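Local coordinates for putative iron binding protein (Bordetella pertussis Tohama I, PDB 1Y9U) that probably binds ferric iron in the periplasm through tyrosine side chains, as a solute-binding protein of a bacterial iron uptake system, at residues L171-A183 with I190-M204. Sequence-based numbering, arbitrary orientation. Where two conformers were deposited one is given.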
loop_
_atom_site.group_PDB
_atom_site.type_symbol
_atom_site.label_atom_id
_atom_site.label_comp_id
_atom_site.label_asym_id
_atom_site.label_seq_id
_atom_site.Cartn_x
_atom_site.Cartn_y
_atom_site.Cartn_z
ATOM N N LEU A 171 -20.936 -12.048 -2.375
ATOM C CA LEU A 171 -19.849 -12.647 -3.136
ATOM C C LEU A 171 -20.334 -13.611 -4.190
ATOM O O LEU A 171 -21.213 -14.434 -3.959
ATOM C CB LEU A 171 -18.813 -13.303 -2.219
ATOM C CG LEU A 171 -18.148 -12.357 -1.203
ATOM C CD1 LEU A 171 -17.089 -13.101 -0.419
ATOM C CD2 LEU A 171 -17.579 -11.108 -1.864
ATOM N N ALA A 172 -19.719 -13.522 -5.373
ATOM C CA ALA A 172 -20.012 -14.416 -6.487
ATOM C C ALA A 172 -19.350 -15.765 -6.323
ATOM O O ALA A 172 -19.791 -16.745 -6.907
ATOM C CB ALA A 172 -19.536 -13.775 -7.793
ATOM N N ARG A 173 -18.267 -15.799 -5.565
ATOM C CA ARG A 173 -17.532 -17.020 -5.293
ATOM C C ARG A 173 -16.781 -16.782 -3.978
ATOM O O ARG A 173 -16.780 -15.673 -3.446
ATOM C CB ARG A 173 -16.615 -17.436 -6.474
ATOM C CG ARG A 173 -15.902 -16.324 -7.235
ATOM C CD ARG A 173 -14.769 -15.752 -6.487
ATOM N NE ARG A 173 -13.818 -15.010 -7.319
ATOM C CZ ARG A 173 -12.780 -14.368 -6.808
ATOM N NH1 ARG A 173 -12.593 -14.378 -5.489
ATOM N NH2 ARG A 173 -11.932 -13.722 -7.595
ATOM N N LYS A 174 -16.158 -17.812 -3.437
ATOM C CA LYS A 174 -15.581 -17.708 -2.117
ATOM C C LYS A 174 -14.422 -16.704 -2.151
ATOM O O LYS A 174 -13.750 -16.505 -3.178
ATOM C CB LYS A 174 -15.178 -19.104 -1.600
ATOM C CG LYS A 174 -13.857 -19.261 -0.896
ATOM C CD LYS A 174 -13.022 -20.370 -1.544
ATOM C CE LYS A 174 -11.873 -20.901 -0.687
ATOM N NZ LYS A 174 -10.807 -21.534 -1.525
ATOM N N ALA A 175 -14.235 -16.032 -1.023
ATOM C CA ALA A 175 -13.157 -15.077 -0.849
ATOM C C ALA A 175 -11.841 -15.839 -0.819
ATOM O O ALA A 175 -11.463 -16.435 0.200
ATOM C CB ALA A 175 -13.379 -14.285 0.413
ATOM N N ALA A 176 -11.155 -15.807 -1.956
ATOM C CA ALA A 176 -9.977 -16.630 -2.196
ATOM C C ALA A 176 -9.239 -16.043 -3.395
ATOM O O ALA A 176 -9.723 -15.116 -4.028
ATOM C CB ALA A 176 -10.387 -18.092 -2.463
ATOM N N GLY A 177 -8.100 -16.627 -3.732
ATOM C CA GLY A 177 -7.311 -16.147 -4.852
ATOM C C GLY A 177 -6.589 -14.852 -4.563
ATOM O O GLY A 177 -6.385 -14.473 -3.405
ATOM N N GLY A 178 -6.223 -14.146 -5.632
ATOM C CA GLY A 178 -5.506 -12.892 -5.495
ATOM C C GLY A 178 -6.280 -11.719 -6.055
ATOM O O GLY A 178 -7.399 -11.832 -6.537
ATOM N N ASP A 179 -5.661 -10.552 -6.016
ATOM C CA ASP A 179 -6.312 -9.345 -6.493
ATOM C C ASP A 179 -6.541 -9.377 -8.006
ATOM O O ASP A 179 -7.594 -8.942 -8.490
ATOM C CB ASP A 179 -5.531 -8.085 -6.100
ATOM C CG ASP A 179 -5.908 -7.541 -4.756
ATOM O OD1 ASP A 179 -6.591 -8.232 -3.931
ATOM O OD2 ASP A 179 -5.511 -6.402 -4.402
ATOM N N ARG A 180 -5.570 -9.868 -8.763
ATOM C CA ARG A 180 -5.723 -9.940 -10.204
ATOM C C ARG A 180 -6.846 -10.891 -10.623
ATOM O O ARG A 180 -7.456 -10.696 -11.662
ATOM C CB ARG A 180 -4.410 -10.270 -10.908
ATOM C CG ARG A 180 -3.445 -9.105 -10.850
ATOM C CD ARG A 180 -2.109 -9.428 -11.366
ATOM N NE ARG A 180 -1.342 -9.879 -10.233
ATOM C CZ ARG A 180 -0.100 -9.552 -9.985
ATOM N NH1 ARG A 180 0.607 -8.799 -10.836
ATOM N NH2 ARG A 180 0.458 -10.049 -8.904
ATOM N N ASP A 181 -7.127 -11.895 -9.793
ATOM C CA ASP A 181 -8.259 -12.797 -10.068
ATOM C C ASP A 181 -9.599 -12.069 -10.127
ATOM O O ASP A 181 -10.546 -12.545 -10.753
ATOM C CB ASP A 181 -8.340 -13.917 -9.038
ATOM C CG ASP A 181 -7.205 -14.902 -9.146
ATOM O OD1 ASP A 181 -6.671 -15.146 -10.272
ATOM O OD2 ASP A 181 -6.832 -15.512 -8.131
ATOM N N VAL A 182 -9.704 -10.945 -9.454
ATOM C CA VAL A 182 -10.903 -10.119 -9.566
ATOM C C VAL A 182 -11.099 -9.692 -11.010
ATOM O O VAL A 182 -12.207 -9.762 -11.539
ATOM C CB VAL A 182 -10.850 -8.906 -8.621
ATOM C CG1 VAL A 182 -12.017 -7.966 -8.860
ATOM C CG2 VAL A 182 -10.789 -9.359 -7.163
ATOM N N ALA A 183 -10.028 -9.210 -11.651
ATOM C CA ALA A 183 -10.108 -8.803 -13.057
ATOM C C ALA A 183 -10.403 -9.992 -13.982
ATOM O O ALA A 183 -11.246 -9.916 -14.884
ATOM C CB ALA A 183 -8.818 -8.110 -13.468
ATOM N N ILE A 190 -18.250 -13.746 -14.111
ATOM C CA ILE A 190 -18.559 -14.265 -12.765
ATOM C C ILE A 190 -18.994 -13.153 -11.817
ATOM O O ILE A 190 -19.898 -13.342 -10.987
ATOM C CB ILE A 190 -17.299 -15.010 -12.211
ATOM C CG1 ILE A 190 -17.087 -16.302 -13.010
ATOM C CG2 ILE A 190 -17.367 -15.267 -10.710
ATOM C CD1 ILE A 190 -15.770 -16.939 -12.732
ATOM N N CYS A 191 -18.349 -11.999 -11.934
ATOM C CA CYS A 191 -18.705 -10.827 -11.153
ATOM C C CYS A 191 -18.620 -9.573 -12.005
ATOM O O CYS A 191 -18.043 -9.585 -13.096
ATOM C CB CYS A 191 -17.812 -10.691 -9.912
ATOM S SG CYS A 191 -16.047 -10.836 -10.252
ATOM N N ASP A 192 -19.227 -8.494 -11.537
ATOM C CA ASP A 192 -19.194 -7.204 -12.217
ATOM C C ASP A 192 -18.213 -6.221 -11.580
ATOM O O ASP A 192 -17.722 -5.331 -12.243
ATOM C CB ASP A 192 -20.592 -6.568 -12.253
ATOM C CG ASP A 192 -21.537 -7.306 -13.166
ATOM O OD1 ASP A 192 -21.070 -8.024 -14.079
ATOM O OD2 ASP A 192 -22.764 -7.213 -13.005
ATOM N N ILE A 193 -17.998 -6.356 -10.275
ATOM C CA ILE A 193 -17.143 -5.452 -9.516
ATOM C C ILE A 193 -16.374 -6.236 -8.462
ATOM O O ILE A 193 -16.729 -7.353 -8.117
ATOM C CB ILE A 193 -17.956 -4.308 -8.818
ATOM C CG1 ILE A 193 -18.869 -4.860 -7.707
ATOM C CG2 ILE A 193 -18.752 -3.507 -9.828
ATOM C CD1 ILE A 193 -19.667 -3.754 -6.999
ATOM N N GLY A 194 -15.316 -5.643 -7.930
ATOM C CA GLY A 194 -14.614 -6.247 -6.801
ATOM C C GLY A 194 -13.595 -5.314 -6.224
ATOM O O GLY A 194 -13.193 -4.373 -6.889
ATOM N N LEU A 195 -13.158 -5.579 -5.004
ATOM C CA LEU A 195 -12.155 -4.736 -4.357
ATOM C C LEU A 195 -10.797 -5.342 -4.569
ATOM O O LEU A 195 -10.611 -6.542 -4.384
ATOM C CB LEU A 195 -12.398 -4.630 -2.844
ATOM C CG LEU A 195 -13.525 -3.721 -2.383
ATOM C CD1 LEU A 195 -13.739 -3.897 -0.876
ATOM C CD2 LEU A 195 -13.222 -2.275 -2.728
ATOM N N ALA A 196 -9.853 -4.501 -4.972
ATOM C CA ALA A 196 -8.492 -4.919 -5.269
ATOM C C ALA A 196 -7.619 -3.676 -5.404
ATOM O O ALA A 196 -8.118 -2.562 -5.547
ATOM C CB ALA A 196 -8.450 -5.767 -6.518
ATOM N N ASN A 197 -6.301 -3.842 -5.330
ATOM C CA ASN A 197 -5.421 -2.693 -5.287
ATOM C C ASN A 197 -5.165 -2.111 -6.694
ATOM O O ASN A 197 -5.001 -2.841 -7.673
ATOM C CB ASN A 197 -4.127 -3.021 -4.604
ATOM C CG ASN A 197 -4.256 -3.072 -3.108
ATOM O OD1 ASN A 197 -5.254 -2.703 -2.570
ATOM N ND2 ASN A 197 -3.224 -3.558 -2.437
ATOM N N ALA A 198 -5.101 -0.786 -6.780
ATOM C CA ALA A 198 -4.997 -0.091 -8.055
ATOM C C ALA A 198 -3.725 -0.414 -8.818
ATOM O O ALA A 198 -3.708 -0.494 -10.033
ATOM C CB ALA A 198 -5.066 1.393 -7.799
ATOM N N TYR A 199 -2.534 -0.430 -8.156
ATOM C CA TYR A 199 -1.182 -0.863 -8.865
ATOM C C TYR A 199 -1.288 -2.171 -9.707
ATOM O O TYR A 199 -0.614 -2.334 -10.751
ATOM C CB TYR A 199 0.117 -0.939 -7.924
ATOM C CG TYR A 199 0.099 -2.032 -6.808
ATOM C CD1 TYR A 199 0.403 -3.329 -7.132
ATOM C CD2 TYR A 199 -0.187 -1.756 -5.490
ATOM C CE1 TYR A 199 0.405 -4.328 -6.198
ATOM C CE2 TYR A 199 -0.217 -2.818 -4.533
ATOM C CZ TYR A 199 0.111 -4.048 -4.924
ATOM O OH TYR A 199 0.054 -4.997 -3.928
ATOM N N TYR A 200 -2.107 -3.117 -9.290
ATOM C CA TYR A 200 -2.193 -4.297 -10.131
ATOM C C TYR A 200 -2.802 -3.973 -11.503
ATOM O O TYR A 200 -2.479 -4.626 -12.501
ATOM C CB TYR A 200 -3.010 -5.403 -9.516
ATOM C CG TYR A 200 -2.400 -5.994 -8.272
ATOM C CD1 TYR A 200 -3.014 -5.857 -7.024
ATOM C CD2 TYR A 200 -1.209 -6.699 -8.325
ATOM C CE1 TYR A 200 -2.464 -6.403 -5.896
ATOM C CE2 TYR A 200 -0.665 -7.257 -7.198
ATOM C CZ TYR A 200 -1.305 -7.111 -5.988
ATOM O OH TYR A 200 -0.739 -7.665 -4.865
ATOM N N VAL A 201 -3.664 -2.960 -11.560
ATOM C CA VAL A 201 -4.247 -2.505 -12.815
ATOM C C VAL A 201 -3.161 -1.771 -13.617
ATOM O O VAL A 201 -3.128 -1.879 -14.841
ATOM C CB VAL A 201 -5.487 -1.624 -12.585
ATOM C CG1 VAL A 201 -6.121 -1.239 -13.932
ATOM C CG2 VAL A 201 -6.481 -2.326 -11.682
ATOM N N GLY A 202 -2.259 -1.046 -12.948
ATOM C CA GLY A 202 -1.068 -0.518 -13.593
ATOM C C GLY A 202 -0.280 -1.628 -14.273
ATOM O O GLY A 202 0.116 -1.491 -15.433
ATOM N N HIS A 203 -0.059 -2.755 -13.597
ATOM C CA HIS A 203 0.635 -3.889 -14.195
ATOM C C HIS A 203 -0.134 -4.461 -15.366
ATOM O O HIS A 203 0.426 -4.655 -16.435
ATOM C CB HIS A 203 0.868 -4.974 -13.149
ATOM C CG HIS A 203 1.962 -4.648 -12.176
ATOM N ND1 HIS A 203 3.297 -4.703 -12.514
ATOM C CD2 HIS A 203 1.918 -4.246 -10.888
ATOM C CE1 HIS A 203 4.026 -4.345 -11.475
ATOM N NE2 HIS A 203 3.215 -4.061 -10.477
ATOM N N MET A 204 -1.411 -4.743 -15.184
ATOM C CA MET A 204 -2.159 -5.432 -16.216
ATOM C C MET A 204 -2.363 -4.611 -17.490
ATOM O O MET A 204 -2.185 -5.127 -18.595
ATOM C CB MET A 204 -3.494 -5.900 -15.675
ATOM C CG MET A 204 -3.383 -7.026 -14.625
ATOM S SD MET A 204 -4.984 -7.655 -14.042
ATOM C CE MET A 204 -5.504 -6.314 -12.999
HETATM O O HOH W 1 -9.306 -8.783 -3.551
#
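Helix-on-sheet packing of a periplasmic binding protein joins 171-183 to 190-204 beside the tyrosine iron site: helix 179-183 lies over strand 193-197, 7.7 Å away axis to axis, and its first turn meets helix 198-204, which carries Tyr199 and Tyr200, ligands of ferric iron in the metal-bound protein. Asp179 shows how a buried carboxylate can tie such elements together. Its OD2 accepts a hydrogen bond from Asn197 N (2.8 Å), which arrives from above the carboxylate plane, and also forms a salt bridge with Arg107. A water donates hydrogen bonds to both Asp179 OD1 and Leu195 O. Asp179 OD2 lies at the edge of the Tyr200 ring, near its plane, and the carboxylate and ring planes stand 81° apart. From the next residue, the Arg180 chain, bent at chi3 (-91°), tilts its guanidinium against the CD2/CE2 side of the ring, the planes 52° apart, with Tyr200 CD2 3.5 Å above the guanidinium centre. Thus Asp179 and Arg180 flank a tyrosine whose hydroxyl bonds to that of Tyr143, likewise an iron ligand when metal is bound. Over the strand, Val182 CG1 packs on Gly194 CA (3.7 Å); at the far end the CB of Cys191, disulfide-linked to Cys135, touches Ala172 CB. Beyond the tyrosine, the bent end of Met204 places CE 3.8 Å from Ala183 CB and SD 3.8 Å from Arg180 CG.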